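Local structure of fatty acid CoA ligase (6SQ8) at residues E287-G290 and A291-Q295; G339-P342 and R343-G347; Y405-S409 and R410-H414. The protein is an AMP-binding enzyme of the ANL superfamily, built from a large N-terminal and a smaller C-terminal domain, and holds adenosine monophosphate. All blocks are in the same frame, centred on the assembly; numbering follows the deposited sequence.

Interaction 1. Residues E287-G290 and A291-Q295; sequences ERMG and AVLMQ. With AMP (adenosine monophosphate), chain G.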
loop_
_atom_site.group_PDB
_atom_site.type_symbol
_atom_site.label_atom_id
_atom_site.label_comp_id
_atom_site.label_asym_id
_atom_site.label_seq_id
_atom_site.Cartn_x
_atom_site.Cartn_y
_atom_site.Cartn_z
ATOM N N GLU A 287 -5.957 -13.606 17.774
ATOM C CA GLU A 287 -5.867 -14.668 18.795
ATOM C C GLU A 287 -4.475 -15.301 18.733
ATOM O O GLU A 287 -3.856 -15.449 19.770
ATOM C CB GLU A 287 -6.888 -15.796 18.565
ATOM C CG GLU A 287 -7.872 -16.043 19.700
ATOM C CD GLU A 287 -8.798 -17.239 19.483
ATOM O OE1 GLU A 287 -9.105 -17.981 20.480
ATOM O OE2 GLU A 287 -9.231 -17.435 18.327
ATOM N N ARG A 288 -4.042 -15.708 17.526
ATOM C CA ARG A 288 -2.842 -16.557 17.343
ATOM C C ARG A 288 -1.571 -15.720 17.552
ATOM O O ARG A 288 -0.610 -16.246 18.075
ATOM C CB ARG A 288 -2.875 -17.306 15.997
ATOM C CG ARG A 288 -3.543 -18.684 16.071
ATOM C CD ARG A 288 -4.130 -19.252 14.790
ATOM N N MET A 289 -1.587 -14.442 17.141
ATOM C CA MET A 289 -0.391 -13.566 17.160
ATOM C C MET A 289 -0.277 -12.668 18.395
ATOM O O MET A 289 0.772 -12.091 18.630
ATOM C CB MET A 289 -0.379 -12.643 15.941
ATOM C CG MET A 289 -0.385 -13.412 14.645
ATOM S SD MET A 289 1.251 -13.337 13.884
ATOM C CE MET A 289 0.793 -12.432 12.412
ATOM N N GLY A 290 -1.345 -12.461 19.140
ATOM C CA GLY A 290 -1.191 -11.658 20.345
ATOM C C GLY A 290 -1.390 -10.194 20.049
ATOM O O GLY A 290 -1.965 -9.894 19.066
ATOM N N ALA A 291 -1.079 -9.343 21.018
ATOM C CA ALA A 291 -1.420 -7.946 21.022
ATOM C C ALA A 291 -0.382 -7.122 20.261
ATOM O O ALA A 291 0.137 -6.152 20.782
ATOM C CB ALA A 291 -1.564 -7.471 22.447
ATOM N N VAL A 292 -0.131 -7.494 19.000
ATOM C CA VAL A 292 0.813 -6.822 18.133
ATOM C C VAL A 292 0.155 -6.433 16.808
ATOM O O VAL A 292 0.779 -5.761 16.016
ATOM C CB VAL A 292 2.060 -7.691 17.913
ATOM C CG1 VAL A 292 2.757 -7.985 19.220
ATOM C CG2 VAL A 292 1.754 -8.992 17.208
ATOM N N LEU A 293 -1.102 -6.798 16.586
ATOM C CA LEU A 293 -1.763 -6.588 15.315
ATOM C C LEU A 293 -2.178 -5.127 15.186
ATOM O O LEU A 293 -2.828 -4.591 16.063
ATOM C CB LEU A 293 -2.990 -7.494 15.208
ATOM C CG LEU A 293 -3.028 -8.351 13.953
ATOM C CD1 LEU A 293 -1.880 -9.327 13.956
ATOM C CD2 LEU A 293 -4.334 -9.095 13.837
ATOM N N MET A 294 -1.796 -4.515 14.064
ATOM C CA MET A 294 -2.224 -3.182 13.704
ATOM C C MET A 294 -2.582 -3.146 12.211
ATOM O O MET A 294 -1.782 -3.555 11.352
ATOM C CB MET A 294 -1.114 -2.166 13.973
ATOM C CG MET A 294 -1.416 -0.790 13.409
ATOM S SD MET A 294 -0.290 0.492 13.985
ATOM C CE MET A 294 -1.018 0.905 15.567
ATOM N N GLN A 295 -3.760 -2.587 11.913
ATOM C CA GLN A 295 -4.180 -2.351 10.557
ATOM C C GLN A 295 -3.849 -0.894 10.194
ATOM O O GLN A 295 -3.859 -0.022 11.056
ATOM C CB GLN A 295 -5.664 -2.683 10.405
ATOM C CG GLN A 295 -6.080 -3.000 8.976
ATOM C CD GLN A 295 -7.573 -3.103 8.826
ATOM O OE1 GLN A 295 -8.183 -2.182 8.309
ATOM N NE2 GLN A 295 -8.166 -4.186 9.323
HETATM P P AMP G . -5.259 2.631 -4.277
HETATM O O1P AMP G . -4.203 3.460 -3.604
HETATM O O2P AMP G . -6.299 3.438 -5.067
HETATM O O3P AMP G . -4.632 1.488 -5.045
HETATM O "O5'" AMP G . -6.032 1.930 -3.011
HETATM C "C5'" AMP G . -6.935 2.576 -2.091
HETATM C "C4'" AMP G . -8.125 1.695 -1.724
HETATM O "O4'" AMP G . -7.744 0.446 -1.165
HETATM C "C3'" AMP G . -8.975 2.323 -0.655
HETATM O "O3'" AMP G . -9.947 3.058 -1.343
HETATM C "C2'" AMP G . -9.560 1.191 0.186
HETATM O "O2'" AMP G . -10.889 0.729 -0.151
HETATM C "C1'" AMP G . -8.562 0.069 -0.045
HETATM N N9 AMP G . -7.763 -0.116 1.196
HETATM C C8 AMP G . -6.473 0.230 1.417
HETATM N N7 AMP G . -6.102 -0.101 2.684
HETATM C C5 AMP G . -7.176 -0.662 3.283
HETATM C C6 AMP G . -7.491 -1.228 4.618
HETATM N N6 AMP G . -6.568 -1.283 5.585
HETATM N N1 AMP G . -8.735 -1.702 4.817
HETATM C C2 AMP G . -9.682 -1.658 3.839
HETATM N N3 AMP G . -9.482 -1.153 2.601
HETATM C C4 AMP G . -8.268 -0.661 2.286
#

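Interaction 2. Residues G339-P342 and R343-G347; sequences GTLP and RGAVG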
loop_
_atom_site.group_PDB
_atom_site.type_symbol
_atom_site.label_atom_id
_atom_site.label_comp_id
_atom_site.label_asym_id
_atom_site.label_seq_id
_atom_site.Cartn_x
_atom_site.Cartn_y
_atom_site.Cartn_z
ATOM N N GLY A 339 -22.429 17.918 1.218
ATOM C CA GLY A 339 -22.671 18.348 2.593
ATOM C C GLY A 339 -22.261 17.283 3.594
ATOM O O GLY A 339 -22.347 16.084 3.314
ATOM N N THR A 340 -21.836 17.736 4.777
ATOM C CA THR A 340 -21.390 16.859 5.849
ATOM C C THR A 340 -22.604 16.131 6.432
ATOM O O THR A 340 -23.636 16.749 6.661
ATOM C CB THR A 340 -20.620 17.657 6.908
ATOM O OG1 THR A 340 -19.594 18.399 6.242
ATOM C CG2 THR A 340 -20.016 16.779 7.984
ATOM N N LEU A 341 -22.449 14.814 6.661
ATOM C CA LEU A 341 -23.469 13.919 7.233
ATOM C C LEU A 341 -23.177 13.676 8.713
ATOM O O LEU A 341 -22.035 13.787 9.164
ATOM C CB LEU A 341 -23.468 12.594 6.462
ATOM C CG LEU A 341 -24.413 12.480 5.263
ATOM C CD1 LEU A 341 -24.401 13.753 4.446
ATOM C CD2 LEU A 341 -24.056 11.300 4.370
ATOM N N PRO A 342 -24.204 13.295 9.508
ATOM C CA PRO A 342 -23.998 12.950 10.919
ATOM C C PRO A 342 -23.319 11.583 11.159
ATOM O O PRO A 342 -23.265 10.727 10.257
ATOM C CB PRO A 342 -25.430 12.931 11.481
ATOM C CG PRO A 342 -26.299 12.548 10.287
ATOM C CD PRO A 342 -25.611 13.160 9.085
ATOM N N ARG A 343 -22.806 11.397 12.384
ATOM C CA ARG A 343 -22.200 10.138 12.813
ATOM C C ARG A 343 -23.221 9.027 12.557
ATOM O O ARG A 343 -24.401 9.195 12.855
ATOM C CB ARG A 343 -21.776 10.223 14.290
ATOM C CG ARG A 343 -20.335 9.800 14.576
ATOM C CD ARG A 343 -19.551 10.738 15.493
ATOM N NE ARG A 343 -18.537 10.088 16.330
ATOM C CZ ARG A 343 -17.576 10.736 17.004
ATOM N NH1 ARG A 343 -16.941 10.141 18.005
ATOM N NH2 ARG A 343 -17.270 11.988 16.690
ATOM N N GLY A 344 -22.759 7.924 11.965
ATOM C CA GLY A 344 -23.608 6.758 11.727
ATOM C C GLY A 344 -24.087 6.679 10.287
ATOM O O GLY A 344 -24.367 5.593 9.785
ATOM N N ALA A 345 -24.170 7.828 9.608
ATOM C CA ALA A 345 -24.637 7.883 8.224
ATOM C C ALA A 345 -23.537 7.385 7.281
ATOM O O ALA A 345 -22.362 7.530 7.574
ATOM C CB ALA A 345 -25.046 9.296 7.905
ATOM N N VAL A 346 -23.939 6.808 6.143
ATOM C CA VAL A 346 -22.987 6.292 5.173
ATOM C C VAL A 346 -22.893 7.271 4.004
ATOM O O VAL A 346 -23.914 7.711 3.479
ATOM C CB VAL A 346 -23.352 4.873 4.700
ATOM C CG1 VAL A 346 -22.360 4.320 3.672
ATOM C CG2 VAL A 346 -23.470 3.930 5.893
ATOM N N GLY A 347 -21.651 7.591 3.625
ATOM C CA GLY A 347 -21.335 8.491 2.520
ATOM C C GLY A 347 -19.868 8.390 2.120
ATOM O O GLY A 347 -19.153 7.506 2.614
#

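Interaction 3. Residues Y405-S409 and R410-H414; sequences YNVYS and RRVEH. With AMP (adenosine monophosphate), chain G.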
loop_
_atom_site.group_PDB
_atom_site.type_symbol
_atom_site.label_atom_id
_atom_site.label_comp_id
_atom_site.label_asym_id
_atom_site.label_seq_id
_atom_site.Cartn_x
_atom_site.Cartn_y
_atom_site.Cartn_z
ATOM N N TYR A 405 -31.778 1.875 -3.645
ATOM C CA TYR A 405 -31.210 1.435 -2.361
ATOM C C TYR A 405 -29.756 0.996 -2.615
ATOM O O TYR A 405 -29.457 0.404 -3.648
ATOM C CB TYR A 405 -32.063 0.340 -1.703
ATOM C CG TYR A 405 -33.455 0.771 -1.295
ATOM C CD1 TYR A 405 -33.717 1.373 -0.080
ATOM C CD2 TYR A 405 -34.535 0.567 -2.140
ATOM C CE1 TYR A 405 -35.003 1.763 0.279
ATOM C CE2 TYR A 405 -35.831 0.932 -1.797
ATOM C CZ TYR A 405 -36.063 1.556 -0.591
ATOM O OH TYR A 405 -37.331 1.950 -0.275
ATOM N N ASN A 406 -28.873 1.298 -1.657
ATOM C CA ASN A 406 -27.468 0.945 -1.717
ATOM C C ASN A 406 -27.224 -0.389 -1.004
ATOM O O ASN A 406 -27.448 -0.509 0.197
ATOM C CB ASN A 406 -26.548 2.023 -1.115
ATOM C CG ASN A 406 -26.311 3.178 -2.056
ATOM O OD1 ASN A 406 -26.699 3.127 -3.226
ATOM N ND2 ASN A 406 -25.603 4.182 -1.576
ATOM N N VAL A 407 -26.721 -1.362 -1.761
ATOM C CA VAL A 407 -26.207 -2.587 -1.191
ATOM C C VAL A 407 -24.682 -2.496 -1.204
ATOM O O VAL A 407 -24.061 -2.446 -2.263
ATOM C CB VAL A 407 -26.714 -3.808 -1.981
ATOM C CG1 VAL A 407 -25.890 -5.062 -1.721
ATOM C CG2 VAL A 407 -28.183 -4.077 -1.692
ATOM N N TYR A 408 -24.075 -2.462 -0.020
ATOM C CA TYR A 408 -22.625 -2.315 0.062
ATOM C C TYR A 408 -22.016 -3.708 0.014
ATOM O O TYR A 408 -22.305 -4.543 0.862
ATOM C CB TYR A 408 -22.233 -1.526 1.304
ATOM C CG TYR A 408 -22.828 -0.140 1.317
ATOM C CD1 TYR A 408 -22.436 0.814 0.395
ATOM C CD2 TYR A 408 -23.851 0.190 2.199
ATOM C CE1 TYR A 408 -23.016 2.075 0.368
ATOM C CE2 TYR A 408 -24.430 1.446 2.194
ATOM C CZ TYR A 408 -24.012 2.394 1.277
ATOM O OH TYR A 408 -24.590 3.624 1.290
ATOM N N SER A 409 -21.220 -3.962 -1.020
ATOM C CA SER A 409 -20.724 -5.303 -1.271
ATOM C C SER A 409 -19.884 -5.829 -0.094
ATOM O O SER A 409 -19.890 -7.019 0.142
ATOM C CB SER A 409 -19.965 -5.372 -2.557
ATOM O OG SER A 409 -19.008 -4.337 -2.609
ATOM N N ARG A 410 -19.175 -4.957 0.634
ATOM C CA ARG A 410 -18.300 -5.433 1.714
ATOM C C ARG A 410 -19.145 -5.952 2.887
ATOM O O ARG A 410 -18.757 -6.910 3.530
ATOM C CB ARG A 410 -17.283 -4.371 2.149
ATOM C CG ARG A 410 -16.143 -4.207 1.157
ATOM C CD ARG A 410 -14.913 -3.502 1.696
ATOM N NE ARG A 410 -14.288 -2.675 0.657
ATOM C CZ ARG A 410 -13.400 -1.722 0.893
ATOM N NH1 ARG A 410 -12.942 -1.554 2.121
ATOM N NH2 ARG A 410 -12.965 -0.946 -0.077
ATOM N N ARG A 411 -20.308 -5.349 3.136
ATOM C CA ARG A 411 -21.202 -5.816 4.186
ATOM C C ARG A 411 -21.648 -7.248 3.861
ATOM O O ARG A 411 -21.731 -8.077 4.760
ATOM C CB ARG A 411 -22.422 -4.900 4.389
ATOM C CG ARG A 411 -22.113 -3.537 4.998
ATOM C CD ARG A 411 -22.976 -2.982 6.135
ATOM N NE ARG A 411 -24.403 -3.309 6.133
ATOM C CZ ARG A 411 -25.390 -2.524 5.686
ATOM N NH1 ARG A 411 -25.142 -1.304 5.227
ATOM N NH2 ARG A 411 -26.644 -2.949 5.741
ATOM N N VAL A 412 -21.908 -7.554 2.576
ATOM C CA VAL A 412 -22.367 -8.874 2.164
ATOM C C VAL A 412 -21.228 -9.897 2.305
ATOM O O VAL A 412 -21.460 -11.042 2.723
ATOM C CB VAL A 412 -22.941 -8.853 0.733
ATOM C CG1 VAL A 412 -23.444 -10.230 0.283
ATOM C CG2 VAL A 412 -24.066 -7.846 0.624
ATOM N N GLU A 413 -20.002 -9.487 1.958
ATOM C CA GLU A 413 -18.805 -10.334 2.059
ATOM C C GLU A 413 -18.512 -10.686 3.526
ATOM O O GLU A 413 -18.161 -11.827 3.824
ATOM C CB GLU A 413 -17.598 -9.628 1.437
ATOM C CG GLU A 413 -17.688 -9.478 -0.076
ATOM C CD GLU A 413 -16.778 -8.423 -0.699
ATOM O OE1 GLU A 413 -15.939 -7.828 0.036
ATOM O OE2 GLU A 413 -16.933 -8.191 -1.918
ATOM N N HIS A 414 -18.637 -9.697 4.423
ATOM C CA HIS A 414 -18.386 -9.887 5.861
ATOM C C HIS A 414 -19.266 -11.034 6.387
ATOM O O HIS A 414 -18.779 -11.931 7.084
ATOM C CB HIS A 414 -18.584 -8.577 6.653
ATOM C CG HIS A 414 -17.561 -7.519 6.387
ATOM N ND1 HIS A 414 -17.759 -6.172 6.747
ATOM C CD2 HIS A 414 -16.342 -7.578 5.781
ATOM C CE1 HIS A 414 -16.696 -5.461 6.398
ATOM N NE2 HIS A 414 -15.804 -6.306 5.796
HETATM P P AMP G . -5.259 2.631 -4.277
HETATM O O1P AMP G . -4.203 3.460 -3.604
HETATM O O2P AMP G . -6.299 3.438 -5.067
HETATM O O3P AMP G . -4.632 1.488 -5.045
HETATM O "O5'" AMP G . -6.032 1.930 -3.011
HETATM C "C5'" AMP G . -6.935 2.576 -2.091
HETATM C "C4'" AMP G . -8.125 1.695 -1.724
HETATM O "O4'" AMP G . -7.744 0.446 -1.165
HETATM C "C3'" AMP G . -8.975 2.323 -0.655
HETATM O "O3'" AMP G . -9.947 3.058 -1.343
HETATM C "C2'" AMP G . -9.560 1.191 0.186
HETATM O "O2'" AMP G . -10.889 0.729 -0.151
HETATM C "C1'" AMP G . -8.562 0.069 -0.045
HETATM N N9 AMP G . -7.763 -0.116 1.196
HETATM C C8 AMP G . -6.473 0.230 1.417
HETATM N N7 AMP G . -6.102 -0.101 2.684
HETATM C C5 AMP G . -7.176 -0.662 3.283
HETATM C C6 AMP G . -7.491 -1.228 4.618
HETATM N N6 AMP G . -6.568 -1.283 5.585
HETATM N N1 AMP G . -8.735 -1.702 4.817
HETATM C C2 AMP G . -9.682 -1.658 3.839
HETATM N N3 AMP G . -9.482 -1.153 2.601
HETATM C C4 AMP G . -8.268 -0.661 2.286
#

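Interaction 1. Residues E287-G290 and A291-Q295
V292 is rotated (chi1 -60°) so that CG1 stands anti to its carbonyl carbon and CG2 falls between that carbon and the backbone N; CG2 is thereby brought to M289 O, 3.5 Å away. M289, at the last turn of helix 279-289, meets L293 with its first side-chain carbon: M289 CB lies 4.1 Å from L293 CD1, and its bent chain also touches L250, L253 and A254 of helix 247-255. Between these contacts the chain reverses. G290 leaves the helix with a positive phi of 89°, and A291 is the centre of an inverse gamma turn closed by a weak bond from V292 N to G290 O (3.0 Å). This is the link from helix to second strand in the beta-alpha-beta unit of strand 269-273, helix 279-289 and strand 293-299, in which V292 and M294 pair through their backbones with V270. Further along the second strand, Q295 points an extended chain at adenosine monophosphate, with CG anti to the backbone N (chi1 -157°). Its OE1 accepts a hydrogen bond from AMP N6 at 3.3 Å, and its NE2 is hydrogen-bonded to Y272 OH.

Interaction 2. Residues G339-P342 and R343-G347
The carbonyl group of P342 is the flat group on which A345 closes the turn. A345 N donates to P342 O over 3.1 Å, with an N-H...O angle of 158°, and stands 33° out of the carbonyl plane. The proline ring of the same residue meets A345 through one corner, P342 CD lying 4.1 Å from A345 CB.

The bond defines a type II beta turn from P342 to A345. R343 and G344 occupy its two central positions, and the positive phi of G344 (101°) would press a beta carbon against the preceding carbonyl oxygen, which explains the glycine there. Beyond the turn the two arms lie close together. The beta carbons of L341 and A345 are both directed toward the opposing arm, and L341 CB approaches A345 CB to 3.9 Å. The leucine reaches further along that arm with one branch: L341 CD2 touches V346 O at 3.7 Å and comes within 4.3 Å of G347 CA.

The segment is the later part of the loop that joins antiparallel strands 330-334 and 347-352, and its last residue, G347, already belongs to the second of them. L341 makes a backbone hydrogen bond to I333 on the side of the first strand. On the other, A345 O is hydrogen-bonded to T383 OG1, G347 pairs with G382, and R343 and V346 lie against strand 380-384.

Interaction 3. Residues Y405-S409 and R410-H414
R410 starts from a CB that lies 3.7 Å from S409 C, in the first turn of helix 409-418. The step from strand 405-407 into this helix forms an N-capped helix start, and the helix falls largely within the C-terminal family region of an AMP-binding enzyme. The CG of R410 stands anti to the carbonyl carbon (chi1 -75°), and the side chain touches L392 of strand 390-395 and bends at chi3 toward the nucleotide. At the tip, NH1 sits 3.5 Å from AMP N3 without a bond, while R410 NH2 donates to AMP O2' at 2.7 Å. That hydroxyl lies in the guanidinium plane, at its edge. D380, whose OD2 is hydrogen-bonded to AMP, adds through OD1 a long, weak ion pair to NH2.

Behind this arginine the helix begins at Y408, its N-cap residue. Y408 O receives weak bonds from R411 N and V412 N, whereas E413 N reaches S409 O in a sounder bond of 3.1 Å. The extended chain of E413 passes S409 O, nearest at CG, and its OE2 goes on to a salt bridge with K489 and a hydrogen bond from V427 N, tying the first turn to strand 422-432. On another side of the turn V412 CG2 packs on V407 CG1 (4.1 Å), so that strand and helix share an apolar contact.

The guanidinium group of R411 approaches Y408 obliquely, with its plane turned 49° from the ring. NH1 arrives at the ring edge, 3.6 Å from Y408 CD2, so this is not a cation-pi stack over the face. At the far end of the ring, N406 ND2 donates to Y408 OH at 3.1 Å, and the hydroxyl oxygen lies only 5° out of the asparagine amide plane.

Along the chain the three contacts come in series, none enclosing or crossing another. Interaction 1 closes the helix-to-strand turn of a beta-alpha-beta unit, interaction 2 the reversal between strands 330-334 and 347-352, and interaction 3 the step from strand 405-407 into helix 409-418. Interactions 1 and 3 do not touch, their nearest atoms being about 8 Å apart, but both reach adenosine monophosphate, one at the base and one at the ribose. Interactions 2 and 3, with centres about 17 Å apart, meet directly: V346 CG1 packs on Y408 OH at 3.3 Å. Interaction 2 therefore touches the N-cap of helix 409-418, while its centre lies about 31 Å from that of interaction 1.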